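PDB 1A76: flap endonuclease 1 from Methanocaldococcus jannaschii, which cuts 5'-flap structures as a magnesium-dependent, structure-specific endonuclease and 5'-3' exonuclease in DNA replication and repair. Local coordinates for residues N59-K64 against K136-L141; I209-L214 against I264-K269; I217-G222 against K253-Y258; E284-F289 against D299-H304. One frame throughout, in Å; residues are numbered along the deposited sequence.

Contact 1 of 4, residues N59-K64 against K136-L141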
loop_
_atom_site.group_PDB
_atom_site.type_symbol
_atom_site.label_atom_id
_atom_site.label_comp_id
_atom_site.label_asym_id
_atom_site.label_seq_id
_atom_site.Cartn_x
_atom_site.Cartn_y
_atom_site.Cartn_z
ATOM N N ASN A 59 -16.365 -0.688 -2.210
ATOM C CA ASN A 59 -16.651 -1.340 -3.491
ATOM C C ASN A 59 -15.422 -2.115 -3.999
ATOM O O ASN A 59 -15.526 -3.263 -4.414
ATOM C CB ASN A 59 -17.098 -0.273 -4.524
ATOM C CG ASN A 59 -17.403 -0.856 -5.896
ATOM O OD1 ASN A 59 -16.509 -1.320 -6.603
ATOM N ND2 ASN A 59 -18.674 -0.824 -6.283
ATOM N N GLY A 60 -14.252 -1.491 -3.955
ATOM C CA GLY A 60 -13.057 -2.171 -4.419
ATOM C C GLY A 60 -12.652 -3.317 -3.502
ATOM O O GLY A 60 -12.254 -4.382 -3.969
ATOM N N VAL A 61 -12.753 -3.106 -2.194
ATOM C CA VAL A 61 -12.388 -4.132 -1.228
ATOM C C VAL A 61 -13.200 -5.413 -1.458
ATOM O O VAL A 61 -12.657 -6.523 -1.532
ATOM C CB VAL A 61 -12.633 -3.616 0.215
ATOM C CG1 VAL A 61 -12.500 -4.749 1.222
ATOM C CG2 VAL A 61 -11.653 -2.510 0.528
ATOM N N PHE A 62 -14.509 -5.243 -1.576
ATOM C CA PHE A 62 -15.432 -6.353 -1.770
ATOM C C PHE A 62 -15.251 -7.053 -3.109
ATOM O O PHE A 62 -14.841 -8.210 -3.153
ATOM C CB PHE A 62 -16.871 -5.843 -1.635
ATOM C CG PHE A 62 -17.915 -6.925 -1.690
ATOM C CD1 PHE A 62 -18.000 -7.885 -0.682
ATOM C CD2 PHE A 62 -18.819 -6.978 -2.751
ATOM C CE1 PHE A 62 -18.967 -8.880 -0.726
ATOM C CE2 PHE A 62 -19.799 -7.972 -2.811
ATOM C CZ PHE A 62 -19.873 -8.928 -1.794
ATOM N N TYR A 63 -15.552 -6.343 -4.193
ATOM C CA TYR A 63 -15.463 -6.889 -5.546
ATOM C C TYR A 63 -14.073 -7.268 -6.031
ATOM O O TYR A 63 -13.915 -8.298 -6.699
ATOM C CB TYR A 63 -16.105 -5.919 -6.550
ATOM C CG TYR A 63 -17.599 -5.792 -6.350
ATOM C CD1 TYR A 63 -18.447 -6.868 -6.619
ATOM C CD2 TYR A 63 -18.156 -4.631 -5.823
ATOM C CE1 TYR A 63 -19.808 -6.795 -6.362
ATOM C CE2 TYR A 63 -19.523 -4.546 -5.560
ATOM C CZ TYR A 63 -20.339 -5.633 -5.830
ATOM O OH TYR A 63 -21.675 -5.578 -5.537
ATOM N N LYS A 64 -13.074 -6.443 -5.712
ATOM C CA LYS A 64 -11.708 -6.732 -6.132
ATOM C C LYS A 64 -11.201 -7.984 -5.436
ATOM O O LYS A 64 -10.583 -8.833 -6.064
ATOM C CB LYS A 64 -10.765 -5.566 -5.811
ATOM C CG LYS A 64 -9.749 -5.258 -6.892
ATOM C CD LYS A 64 -10.441 -4.882 -8.199
ATOM C CE LYS A 64 -9.861 -5.667 -9.371
ATOM N NZ LYS A 64 -9.780 -4.851 -10.620
ATOM N N LYS A 136 -11.559 -2.563 7.138
ATOM C CA LYS A 136 -11.065 -3.698 7.907
ATOM C C LYS A 136 -12.255 -4.515 8.396
ATOM O O LYS A 136 -12.216 -5.738 8.397
ATOM C CB LYS A 136 -10.247 -3.211 9.110
ATOM C CG LYS A 136 -8.982 -2.461 8.741
ATOM C CD LYS A 136 -8.319 -1.915 10.002
ATOM C CE LYS A 136 -6.852 -1.577 9.781
ATOM N NZ LYS A 136 -6.308 -0.761 10.920
ATOM N N TYR A 137 -13.310 -3.829 8.824
ATOM C CA TYR A 137 -14.516 -4.496 9.313
ATOM C C TYR A 137 -15.128 -5.319 8.190
ATOM O O TYR A 137 -15.535 -6.464 8.386
ATOM C CB TYR A 137 -15.534 -3.460 9.799
ATOM C CG TYR A 137 -16.910 -4.028 10.135
ATOM C CD1 TYR A 137 -17.054 -5.035 11.093
ATOM C CD2 TYR A 137 -18.068 -3.537 9.514
ATOM C CE1 TYR A 137 -18.319 -5.542 11.431
ATOM C CE2 TYR A 137 -19.345 -4.041 9.849
ATOM C CZ TYR A 137 -19.454 -5.040 10.807
ATOM O OH TYR A 137 -20.690 -5.540 11.157
ATOM N N LEU A 138 -15.192 -4.723 7.003
ATOM C CA LEU A 138 -15.757 -5.400 5.846
ATOM C C LEU A 138 -14.957 -6.667 5.535
ATOM O O LEU A 138 -15.526 -7.712 5.214
ATOM C CB LEU A 138 -15.761 -4.457 4.633
ATOM C CG LEU A 138 -16.178 -5.045 3.276
ATOM C CD1 LEU A 138 -17.595 -5.593 3.360
ATOM C CD2 LEU A 138 -16.068 -3.974 2.187
ATOM N N LEU A 139 -13.636 -6.575 5.642
ATOM C CA LEU A 139 -12.791 -7.729 5.357
ATOM C C LEU A 139 -13.066 -8.832 6.371
ATOM O O LEU A 139 -13.085 -10.012 6.025
ATOM C CB LEU A 139 -11.323 -7.332 5.402
ATOM C CG LEU A 139 -10.830 -6.535 4.184
ATOM C CD1 LEU A 139 -9.427 -6.023 4.481
ATOM C CD2 LEU A 139 -10.830 -7.426 2.940
ATOM N N SER A 140 -13.280 -8.442 7.624
ATOM C CA SER A 140 -13.565 -9.415 8.676
ATOM C C SER A 140 -14.880 -10.119 8.360
ATOM O O SER A 140 -15.016 -11.330 8.532
ATOM C CB SER A 140 -13.678 -8.713 10.025
ATOM O OG SER A 140 -14.954 -8.118 10.142
ATOM N N LEU A 141 -15.859 -9.346 7.912
ATOM C CA LEU A 141 -17.160 -9.906 7.566
ATOM C C LEU A 141 -16.980 -10.855 6.392
ATOM O O LEU A 141 -17.652 -11.878 6.297
ATOM C CB LEU A 141 -18.139 -8.785 7.186
ATOM C CG LEU A 141 -18.624 -7.943 8.364
ATOM C CD1 LEU A 141 -19.559 -6.859 7.855
ATOM C CD2 LEU A 141 -19.315 -8.841 9.394
#
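In the alpha/beta nuclease core of this XPG/RAD2-family enzyme, helix 56-70 of the N-domain packs against helix 129-142 of the I-domain through Val61, Phe62, Leu138 and Leu139. The segment axes come within 10.1 Å at 22°, and the contacts between them are apolar. Val61 and Leu138 carry the contact in equal measure: Val61 CG1, anti to the backbone N, sits between two leucine methyls, 3.6 Å from Leu139 CD2 and 3.8 Å from Leu138 CD2. Leu138 reaches out past Val61 from the opposite helix, the two side chains running in opposite senses, whereas Leu139 lies across Val61 at about a right angle. The same Leu138 CD2 also reaches Phe62 CB, more loosely at 4.3 Å. All four residues are buried. Val61 and Leu139 both rest on Trp77 of strand 74-79, placing the helix pair on the mixed sheet, while Phe62 and Leu138 turn to helix 283-292, which Phe62 meets at Ile286 and Leu138 at Phe289.

Contact 2 of 4, residues I209-L214 against I264-K269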
loop_
_atom_site.group_PDB
_atom_site.type_symbol
_atom_site.label_atom_id
_atom_site.label_comp_id
_atom_site.label_asym_id
_atom_site.label_seq_id
_atom_site.Cartn_x
_atom_site.Cartn_y
_atom_site.Cartn_z
ATOM N N ILE A 209 23.375 -4.120 -10.120
ATOM C CA ILE A 209 23.448 -3.400 -8.851
ATOM C C ILE A 209 22.878 -4.216 -7.684
ATOM O O ILE A 209 22.167 -5.201 -7.883
ATOM C CB ILE A 209 22.700 -2.032 -8.931
ATOM C CG1 ILE A 209 21.207 -2.238 -9.152
ATOM C CG2 ILE A 209 23.248 -1.214 -10.078
ATOM C CD1 ILE A 209 20.425 -0.925 -9.142
ATOM N N SER A 210 23.220 -3.805 -6.469
ATOM C CA SER A 210 22.736 -4.460 -5.253
ATOM C C SER A 210 21.464 -3.752 -4.788
ATOM O O SER A 210 21.108 -2.685 -5.300
ATOM C CB SER A 210 23.793 -4.369 -4.139
ATOM O OG SER A 210 23.897 -3.039 -3.650
ATOM N N LEU A 211 20.783 -4.345 -3.815
ATOM C CA LEU A 211 19.568 -3.736 -3.270
ATOM C C LEU A 211 19.988 -2.410 -2.625
ATOM O O LEU A 211 19.292 -1.399 -2.749
ATOM C CB LEU A 211 18.942 -4.648 -2.220
ATOM C CG LEU A 211 17.477 -4.493 -1.750
ATOM C CD1 LEU A 211 17.474 -4.395 -0.256
ATOM C CD2 LEU A 211 16.776 -3.287 -2.384
ATOM N N ASP A 212 21.133 -2.419 -1.942
ATOM C CA ASP A 212 21.634 -1.199 -1.304
ATOM C C ASP A 212 21.834 -0.094 -2.356
ATOM O O ASP A 212 21.515 1.067 -2.093
ATOM C CB ASP A 212 22.948 -1.476 -0.554
ATOM C CG ASP A 212 22.727 -2.142 0.813
ATOM O OD1 ASP A 212 21.656 -1.960 1.441
ATOM O OD2 ASP A 212 23.648 -2.858 1.263
ATOM N N ASP A 213 22.346 -0.460 -3.536
ATOM C CA ASP A 213 22.553 0.485 -4.656
ATOM C C ASP A 213 21.196 1.039 -5.157
ATOM O O ASP A 213 21.066 2.228 -5.465
ATOM C CB ASP A 213 23.204 -0.216 -5.853
ATOM C CG ASP A 213 24.682 -0.516 -5.651
ATOM O OD1 ASP A 213 25.345 0.116 -4.801
ATOM O OD2 ASP A 213 25.172 -1.401 -6.368
ATOM N N LEU A 214 20.211 0.155 -5.288
ATOM C CA LEU A 214 18.868 0.553 -5.740
ATOM C C LEU A 214 18.258 1.581 -4.780
ATOM O O LEU A 214 17.630 2.562 -5.205
ATOM C CB LEU A 214 17.951 -0.685 -5.847
ATOM C CG LEU A 214 16.544 -0.488 -6.443
ATOM C CD1 LEU A 214 16.651 0.105 -7.848
ATOM C CD2 LEU A 214 15.809 -1.833 -6.491
ATOM N N ILE A 264 15.492 2.648 7.520
ATOM C CA ILE A 264 14.044 2.494 7.384
ATOM C C ILE A 264 13.742 1.349 6.409
ATOM O O ILE A 264 12.837 0.553 6.640
ATOM C CB ILE A 264 13.366 3.791 6.848
ATOM C CG1 ILE A 264 12.854 4.640 8.019
ATOM C CG2 ILE A 264 12.189 3.431 5.921
ATOM C CD1 ILE A 264 13.112 6.119 7.873
ATOM N N PHE A 265 14.507 1.273 5.319
ATOM C CA PHE A 265 14.299 0.230 4.317
ATOM C C PHE A 265 14.940 -1.101 4.676
ATOM O O PHE A 265 14.386 -2.153 4.379
ATOM C CB PHE A 265 14.835 0.686 2.948
ATOM C CG PHE A 265 14.049 1.809 2.347
ATOM C CD1 PHE A 265 12.781 1.578 1.800
ATOM C CD2 PHE A 265 14.536 3.110 2.396
ATOM C CE1 PHE A 265 12.007 2.631 1.320
ATOM C CE2 PHE A 265 13.769 4.171 1.918
ATOM C CZ PHE A 265 12.485 3.927 1.376
ATOM N N LYS A 266 16.107 -1.049 5.309
ATOM C CA LYS A 266 16.830 -2.258 5.675
ATOM C C LYS A 266 16.389 -2.877 6.996
ATOM O O LYS A 266 16.460 -4.091 7.158
ATOM C CB LYS A 266 18.339 -1.970 5.736
ATOM C CG LYS A 266 18.963 -1.427 4.432
ATOM C CD LYS A 266 18.596 -2.279 3.214
ATOM C CE LYS A 266 19.273 -3.654 3.223
ATOM N NZ LYS A 266 20.752 -3.629 3.455
ATOM N N GLU A 267 15.928 -2.045 7.928
ATOM C CA GLU A 267 15.516 -2.493 9.261
ATOM C C GLU A 267 14.134 -2.017 9.663
ATOM O O GLU A 267 13.982 -1.342 10.682
ATOM C CB GLU A 267 16.490 -1.963 10.317
ATOM C CG GLU A 267 17.434 -2.993 10.841
ATOM C CD GLU A 267 18.714 -2.999 10.063
ATOM O OE1 GLU A 267 19.541 -2.083 10.293
ATOM O OE2 GLU A 267 18.882 -3.916 9.228
ATOM N N PRO A 268 13.107 -2.348 8.880
ATOM C CA PRO A 268 11.791 -1.867 9.300
ATOM C C PRO A 268 11.193 -2.695 10.439
ATOM O O PRO A 268 11.597 -3.836 10.671
ATOM C CB PRO A 268 10.965 -1.974 8.029
ATOM C CG PRO A 268 11.576 -3.149 7.310
ATOM C CD PRO A 268 13.047 -3.110 7.618
ATOM N N LYS A 269 10.233 -2.107 11.146
ATOM C CA LYS A 269 9.543 -2.801 12.224
ATOM C C LYS A 269 8.498 -3.673 11.539
ATOM O O LYS A 269 7.688 -3.171 10.758
ATOM C CB LYS A 269 8.861 -1.804 13.145
ATOM C CG LYS A 269 8.115 -2.472 14.302
ATOM C CD LYS A 269 7.428 -1.468 15.229
ATOM C CE LYS A 269 6.684 -2.135 16.387
ATOM N NZ LYS A 269 6.023 -1.170 17.278
#
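The carboxylate of Asp212 takes the Lys266 ammonium on the syn side of OD1, NZ lying 2.8 Å from OD1 and 16° out of the carboxylate plane. In a second flat group, Asp213 OD2 receives Ser210 N from above the carboxylate plane, 41° out of it. The Phe265 ring has Ile264 CG2 over the centre of one face and also meets the ring of Tyr179. Ser210 OG accepts from Asp213 N at 3.0 Å, which completes a capping box at the start of helix 211-221, and the salt bridge ties this first turn to the last turn of helix 258-266. Lys266 gets there by bending at chi2, chi3 and chi4, so that its chain curls round and crosses the Asp212 side chain at about a right angle. With an alanine in place of Asp212, the Lys266 ammonium would probably lose its carboxylate mate and its bent chain would be freer to turn. On the flank, Leu211 CD1 lies 4.0 Å from Lys266 CE, the two chains passing in opposite directions.

Contact 3 of 4, residues I217-G222 against K253-Y258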
loop_
_atom_site.group_PDB
_atom_site.type_symbol
_atom_site.label_atom_id
_atom_site.label_comp_id
_atom_site.label_asym_id
_atom_site.label_seq_id
_atom_site.Cartn_x
_atom_site.Cartn_y
_atom_site.Cartn_z
ATOM N N ILE A 217 19.763 4.936 -5.433
ATOM C CA ILE A 217 19.140 5.539 -6.610
ATOM C C ILE A 217 17.808 6.149 -6.156
ATOM O O ILE A 217 17.483 7.283 -6.505
ATOM C CB ILE A 217 18.863 4.484 -7.723
ATOM C CG1 ILE A 217 20.179 4.017 -8.343
ATOM C CG2 ILE A 217 17.978 5.089 -8.813
ATOM C CD1 ILE A 217 20.058 2.716 -9.114
ATOM N N ALA A 218 17.060 5.395 -5.352
ATOM C CA ALA A 218 15.783 5.859 -4.830
ATOM C C ALA A 218 15.956 7.131 -4.010
ATOM O O ALA A 218 15.181 8.089 -4.143
ATOM C CB ALA A 218 15.145 4.772 -3.968
ATOM N N ILE A 219 16.969 7.143 -3.148
ATOM C CA ILE A 219 17.214 8.311 -2.319
ATOM C C ILE A 219 17.526 9.526 -3.198
ATOM O O ILE A 219 17.003 10.610 -2.944
ATOM C CB ILE A 219 18.342 8.033 -1.295
ATOM C CG1 ILE A 219 17.822 7.044 -0.231
ATOM C CG2 ILE A 219 18.775 9.319 -0.609
ATOM C CD1 ILE A 219 18.896 6.493 0.702
ATOM N N PHE A 220 18.353 9.345 -4.230
ATOM C CA PHE A 220 18.693 10.435 -5.163
ATOM C C PHE A 220 17.435 10.994 -5.807
ATOM O O PHE A 220 17.254 12.208 -5.917
ATOM C CB PHE A 220 19.582 9.935 -6.314
ATOM C CG PHE A 220 21.057 10.025 -6.041
ATOM C CD1 PHE A 220 21.683 11.262 -5.914
ATOM C CD2 PHE A 220 21.829 8.871 -5.955
ATOM C CE1 PHE A 220 23.057 11.346 -5.708
ATOM C CE2 PHE A 220 23.198 8.945 -5.750
ATOM C CZ PHE A 220 23.814 10.191 -5.627
ATOM N N MET A 221 16.577 10.096 -6.271
ATOM C CA MET A 221 15.359 10.517 -6.944
ATOM C C MET A 221 14.401 11.141 -5.952
ATOM O O MET A 221 13.652 12.049 -6.301
ATOM C CB MET A 221 14.714 9.322 -7.644
ATOM C CG MET A 221 15.555 8.788 -8.811
ATOM S SD MET A 221 14.942 7.229 -9.477
ATOM C CE MET A 221 13.406 7.730 -10.207
ATOM N N GLY A 222 14.448 10.657 -4.715
ATOM C CA GLY A 222 13.590 11.182 -3.667
ATOM C C GLY A 222 12.593 10.159 -3.159
ATOM O O GLY A 222 11.800 9.614 -3.940
ATOM N N LYS A 253 26.752 13.654 1.979
ATOM C CA LYS A 253 26.887 15.103 1.867
ATOM C C LYS A 253 25.566 15.789 1.540
ATOM O O LYS A 253 25.193 16.779 2.177
ATOM C CB LYS A 253 27.901 15.450 0.772
ATOM C CG LYS A 253 27.754 16.860 0.193
ATOM C CD LYS A 253 28.799 17.132 -0.880
ATOM C CE LYS A 253 28.561 18.474 -1.560
ATOM N NZ LYS A 253 29.532 18.756 -2.664
ATOM N N GLU A 254 24.857 15.260 0.549
ATOM C CA GLU A 254 23.605 15.863 0.100
ATOM C C GLU A 254 22.328 15.565 0.877
ATOM O O GLU A 254 21.379 16.346 0.823
ATOM C CB GLU A 254 23.366 15.521 -1.373
ATOM C CG GLU A 254 24.339 16.191 -2.333
ATOM C CD GLU A 254 24.405 17.701 -2.161
ATOM O OE1 GLU A 254 23.346 18.338 -1.962
ATOM O OE2 GLU A 254 25.523 18.251 -2.232
ATOM N N VAL A 255 22.298 14.452 1.597
ATOM C CA VAL A 255 21.095 14.070 2.320
ATOM C C VAL A 255 21.283 13.889 3.818
ATOM O O VAL A 255 21.889 12.913 4.257
ATOM C CB VAL A 255 20.513 12.762 1.738
ATOM C CG1 VAL A 255 19.338 12.307 2.573
ATOM C CG2 VAL A 255 20.087 12.985 0.276
ATOM N N GLU A 256 20.770 14.829 4.604
ATOM C CA GLU A 256 20.874 14.718 6.060
ATOM C C GLU A 256 20.079 13.483 6.457
ATOM O O GLU A 256 19.044 13.210 5.869
ATOM C CB GLU A 256 20.263 15.947 6.735
ATOM C CG GLU A 256 20.597 16.079 8.219
ATOM C CD GLU A 256 20.175 17.422 8.793
ATOM O OE1 GLU A 256 19.241 18.034 8.237
ATOM O OE2 GLU A 256 20.772 17.864 9.803
ATOM N N TYR A 257 20.541 12.740 7.449
ATOM C CA TYR A 257 19.824 11.530 7.884
ATOM C C TYR A 257 19.788 10.442 6.813
ATOM O O TYR A 257 18.880 9.604 6.779
ATOM C CB TYR A 257 18.392 11.860 8.332
ATOM C CG TYR A 257 18.315 12.970 9.360
ATOM C CD1 TYR A 257 19.058 12.909 10.541
ATOM C CD2 TYR A 257 17.537 14.105 9.128
ATOM C CE1 TYR A 257 19.030 13.963 11.473
ATOM C CE2 TYR A 257 17.503 15.162 10.044
ATOM C CZ TYR A 257 18.252 15.084 11.212
ATOM O OH TYR A 257 18.223 16.129 12.119
ATOM N N TYR A 258 20.796 10.462 5.945
ATOM C CA TYR A 258 20.939 9.467 4.887
ATOM C C TYR A 258 20.974 8.071 5.507
ATOM O O TYR A 258 20.317 7.154 5.012
ATOM C CB TYR A 258 22.232 9.738 4.103
ATOM C CG TYR A 258 22.746 8.602 3.247
ATOM C CD1 TYR A 258 21.895 7.891 2.398
ATOM C CD2 TYR A 258 24.099 8.273 3.250
ATOM C CE1 TYR A 258 22.380 6.892 1.578
ATOM C CE2 TYR A 258 24.596 7.274 2.432
ATOM C CZ TYR A 258 23.734 6.588 1.597
ATOM O OH TYR A 258 24.237 5.613 0.775
#
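Ile219, near the end of helix 211-221, packs on Val255 and Tyr258, which flank the turn linking helix 247-254 to helix 258-266. This helix 211-221 and helix 235-244 probably form the helix-three-turn-helix motif of FEN1 enzymes, and the contact joins the turn before helix 258-266 to it. The apolar contacts use two separate branches of Ile219. CG2, anti to the backbone N, meets Val255 CG2 at 4.0 Å; CD1, at the end of the other branch, comes to the edge of the Tyr258 ring in its plane, 3.6 Å from CE1, with the two side chains at about a right angle. Ile261 of helix 258-266 touches both Ile219 and Val255 and extends this buried patch. The backbone of 253-258 forms a type II beta turn from Val255 to Tyr258, closed by a weak bond from Tyr258 N to Val255 O; the positive phi of Tyr257, 65°, belongs to that turn, and Tyr257 also stands at the N-cap of helix 258-266. The polar interactions lie outside the hydrophobic patch: Glu254 OE1 is salt-bridged to Lys231 NZ, and the Tyr258 hydroxyl, beyond the ring edge that receives Ile219, is hydrogen-bonded through OH to Asp216 OD1.

Contact 4 of 4, residues E284-F289 against D299-H304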
loop_
_atom_site.group_PDB
_atom_site.type_symbol
_atom_site.label_atom_id
_atom_site.label_comp_id
_atom_site.label_asym_id
_atom_site.label_seq_id
_atom_site.Cartn_x
_atom_site.Cartn_y
_atom_site.Cartn_z
ATOM N N GLU A 284 -25.094 -12.194 5.998
ATOM C CA GLU A 284 -26.055 -11.228 6.526
ATOM C C GLU A 284 -25.417 -9.891 6.882
ATOM O O GLU A 284 -25.958 -8.826 6.566
ATOM C CB GLU A 284 -26.741 -11.807 7.773
ATOM C CG GLU A 284 -27.691 -12.975 7.502
ATOM C CD GLU A 284 -26.951 -14.242 7.127
ATOM O OE1 GLU A 284 -25.923 -14.532 7.778
ATOM O OE2 GLU A 284 -27.385 -14.938 6.184
ATOM N N GLY A 285 -24.277 -9.955 7.563
ATOM C CA GLY A 285 -23.575 -8.750 7.960
ATOM C C GLY A 285 -23.080 -7.964 6.764
ATOM O O GLY A 285 -23.077 -6.736 6.788
ATOM N N ILE A 286 -22.647 -8.668 5.721
ATOM C CA ILE A 286 -22.167 -7.999 4.519
ATOM C C ILE A 286 -23.317 -7.263 3.840
ATOM O O ILE A 286 -23.167 -6.109 3.416
ATOM C CB ILE A 286 -21.516 -9.016 3.529
ATOM C CG1 ILE A 286 -20.174 -9.499 4.109
ATOM C CG2 ILE A 286 -21.313 -8.365 2.179
ATOM C CD1 ILE A 286 -19.608 -10.735 3.458
ATOM N N ILE A 287 -24.470 -7.921 3.753
ATOM C CA ILE A 287 -25.654 -7.308 3.143
ATOM C C ILE A 287 -26.061 -6.038 3.898
ATOM O O ILE A 287 -26.341 -4.995 3.297
ATOM C CB ILE A 287 -26.856 -8.289 3.147
ATOM C CG1 ILE A 287 -26.550 -9.463 2.217
ATOM C CG2 ILE A 287 -28.140 -7.562 2.743
ATOM C CD1 ILE A 287 -27.770 -10.129 1.600
ATOM N N LYS A 288 -26.086 -6.129 5.218
ATOM C CA LYS A 288 -26.460 -5.000 6.038
ATOM C C LYS A 288 -25.484 -3.854 5.875
ATOM O O LYS A 288 -25.883 -2.703 5.719
ATOM C CB LYS A 288 -26.521 -5.409 7.506
ATOM C CG LYS A 288 -26.922 -4.286 8.436
ATOM C CD LYS A 288 -26.559 -4.587 9.884
ATOM C CE LYS A 288 -26.926 -3.411 10.785
ATOM N NZ LYS A 288 -26.960 -3.810 12.223
ATOM N N PHE A 289 -24.197 -4.163 5.917
ATOM C CA PHE A 289 -23.194 -3.116 5.790
ATOM C C PHE A 289 -23.207 -2.493 4.395
ATOM O O PHE A 289 -23.336 -1.266 4.245
ATOM C CB PHE A 289 -21.796 -3.677 6.110
ATOM C CG PHE A 289 -20.707 -2.656 5.989
ATOM C CD1 PHE A 289 -20.580 -1.644 6.936
ATOM C CD2 PHE A 289 -19.837 -2.677 4.904
ATOM C CE1 PHE A 289 -19.600 -0.659 6.803
ATOM C CE2 PHE A 289 -18.850 -1.698 4.758
ATOM C CZ PHE A 289 -18.734 -0.684 5.714
ATOM N N ASP A 299 -29.128 -7.327 -5.331
ATOM C CA ASP A 299 -28.925 -8.462 -6.218
ATOM C C ASP A 299 -27.442 -8.777 -6.417
ATOM O O ASP A 299 -27.007 -9.916 -6.230
ATOM C CB ASP A 299 -29.577 -8.184 -7.580
ATOM C CG ASP A 299 -31.087 -8.416 -7.578
ATOM O OD1 ASP A 299 -31.630 -8.899 -6.560
ATOM O OD2 ASP A 299 -31.728 -8.108 -8.610
ATOM N N ARG A 300 -26.671 -7.765 -6.807
ATOM C CA ARG A 300 -25.243 -7.943 -7.047
ATOM C C ARG A 300 -24.514 -8.417 -5.805
ATOM O O ARG A 300 -23.702 -9.334 -5.868
ATOM C CB ARG A 300 -24.614 -6.636 -7.540
ATOM C CG ARG A 300 -23.220 -6.807 -8.110
ATOM C CD ARG A 300 -22.684 -5.498 -8.668
ATOM N NE ARG A 300 -23.190 -5.223 -10.010
ATOM C CZ ARG A 300 -24.119 -4.314 -10.292
ATOM N NH1 ARG A 300 -24.652 -3.580 -9.324
ATOM N NH2 ARG A 300 -24.514 -4.135 -11.544
ATOM N N VAL A 301 -24.797 -7.798 -4.667
ATOM C CA VAL A 301 -24.130 -8.205 -3.440
ATOM C C VAL A 301 -24.516 -9.641 -3.078
ATOM O O VAL A 301 -23.646 -10.466 -2.800
ATOM C CB VAL A 301 -24.449 -7.227 -2.271
ATOM C CG1 VAL A 301 -23.706 -7.665 -0.992
ATOM C CG2 VAL A 301 -24.010 -5.798 -2.660
ATOM N N LYS A 302 -25.810 -9.948 -3.114
ATOM C CA LYS A 302 -26.267 -11.295 -2.787
ATOM C C LYS A 302 -25.520 -12.334 -3.616
ATOM O O LYS A 302 -24.973 -13.310 -3.092
ATOM C CB LYS A 302 -27.772 -11.420 -3.047
ATOM C CG LYS A 302 -28.323 -12.836 -2.879
ATOM C CD LYS A 302 -28.225 -13.278 -1.427
ATOM C CE LYS A 302 -28.629 -14.741 -1.237
ATOM N NZ LYS A 302 -27.818 -15.394 -0.153
ATOM N N LYS A 303 -25.488 -12.111 -4.922
ATOM C CA LYS A 303 -24.820 -13.022 -5.829
ATOM C C LYS A 303 -23.348 -13.193 -5.468
ATOM O O LYS A 303 -22.812 -14.302 -5.500
ATOM C CB LYS A 303 -24.947 -12.507 -7.263
ATOM C CG LYS A 303 -24.357 -13.432 -8.303
ATOM C CD LYS A 303 -24.325 -12.762 -9.661
ATOM C CE LYS A 303 -25.073 -13.584 -10.688
ATOM N NZ LYS A 303 -24.429 -14.918 -10.873
ATOM N N HIS A 304 -22.693 -12.098 -5.113
ATOM C CA HIS A 304 -21.285 -12.184 -4.781
ATOM C C HIS A 304 -20.962 -12.794 -3.434
ATOM O O HIS A 304 -19.971 -13.511 -3.322
ATOM C CB HIS A 304 -20.632 -10.815 -4.929
ATOM C CG HIS A 304 -20.448 -10.415 -6.357
ATOM N ND1 HIS A 304 -19.294 -10.686 -7.062
ATOM C CD2 HIS A 304 -21.297 -9.833 -7.233
ATOM C CE1 HIS A 304 -19.444 -10.286 -8.311
ATOM N NE2 HIS A 304 -20.649 -9.764 -8.440
#
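Val301 turns CG1 anti to its own backbone N (chi1 -179°), and Ile286 does the same with CG2, which points these two methyls at each other between the helices. They meet at 4.0 Å, Val301 CG1 to Ile286 CG2, with the branched chains set aslant to each other. One step along each helix a second, looser pair forms: the delta methyl of Ile287, CD1, comes to 4.4 Å from Lys302 CD, so the lysine offers its aliphatic stem rather than its charge. That stem bends at chi2 (66°), and its end belongs to its own helix, where Lys302 NZ is salt-bridged to Asp306. The contact joins helix 283-292 to helix 298-315, successive helices linked by a short connection, and the backbones approach closely, with Ile287 CA 6.8 Å from Val301 CA. In sequence, helix 298-315 precedes residues 317-325, predicted to interact with PCNA. Ile286 and Val301 are buried, while Ile287 and Lys302 lie nearer the surface. Ile286 also touches Leu141 and Met142 of helix 129-142, and Val301 touches Tyr63 of helix 56-70.

Overall arrangement
The four contacts fall into two pairs on opposite sides of the chain's centre. Contacts 1 and 4, their centres 11 Å apart, form one continuous helical cluster and touch at several points, among them Leu141 O on Ile286 CD1 at 3.6 Å. Contacts 2 and 3, with centres 13 Å apart, share helix 211-221 and meet where Ile209 CD1 lies 3.7 Å from Ile217 CD1. The centres of contacts 3 and 4 are 48 Å apart. None of these contacts is itself a metal site, but the side chain of Leu139 in contact 1 is about 11 Å from that of Asp27, a predicted magnesium ligand, while in contact 3 the side chain of Ile219 is about 10 Å from that of Asp224 and about 13 Å from a bound manganese ion.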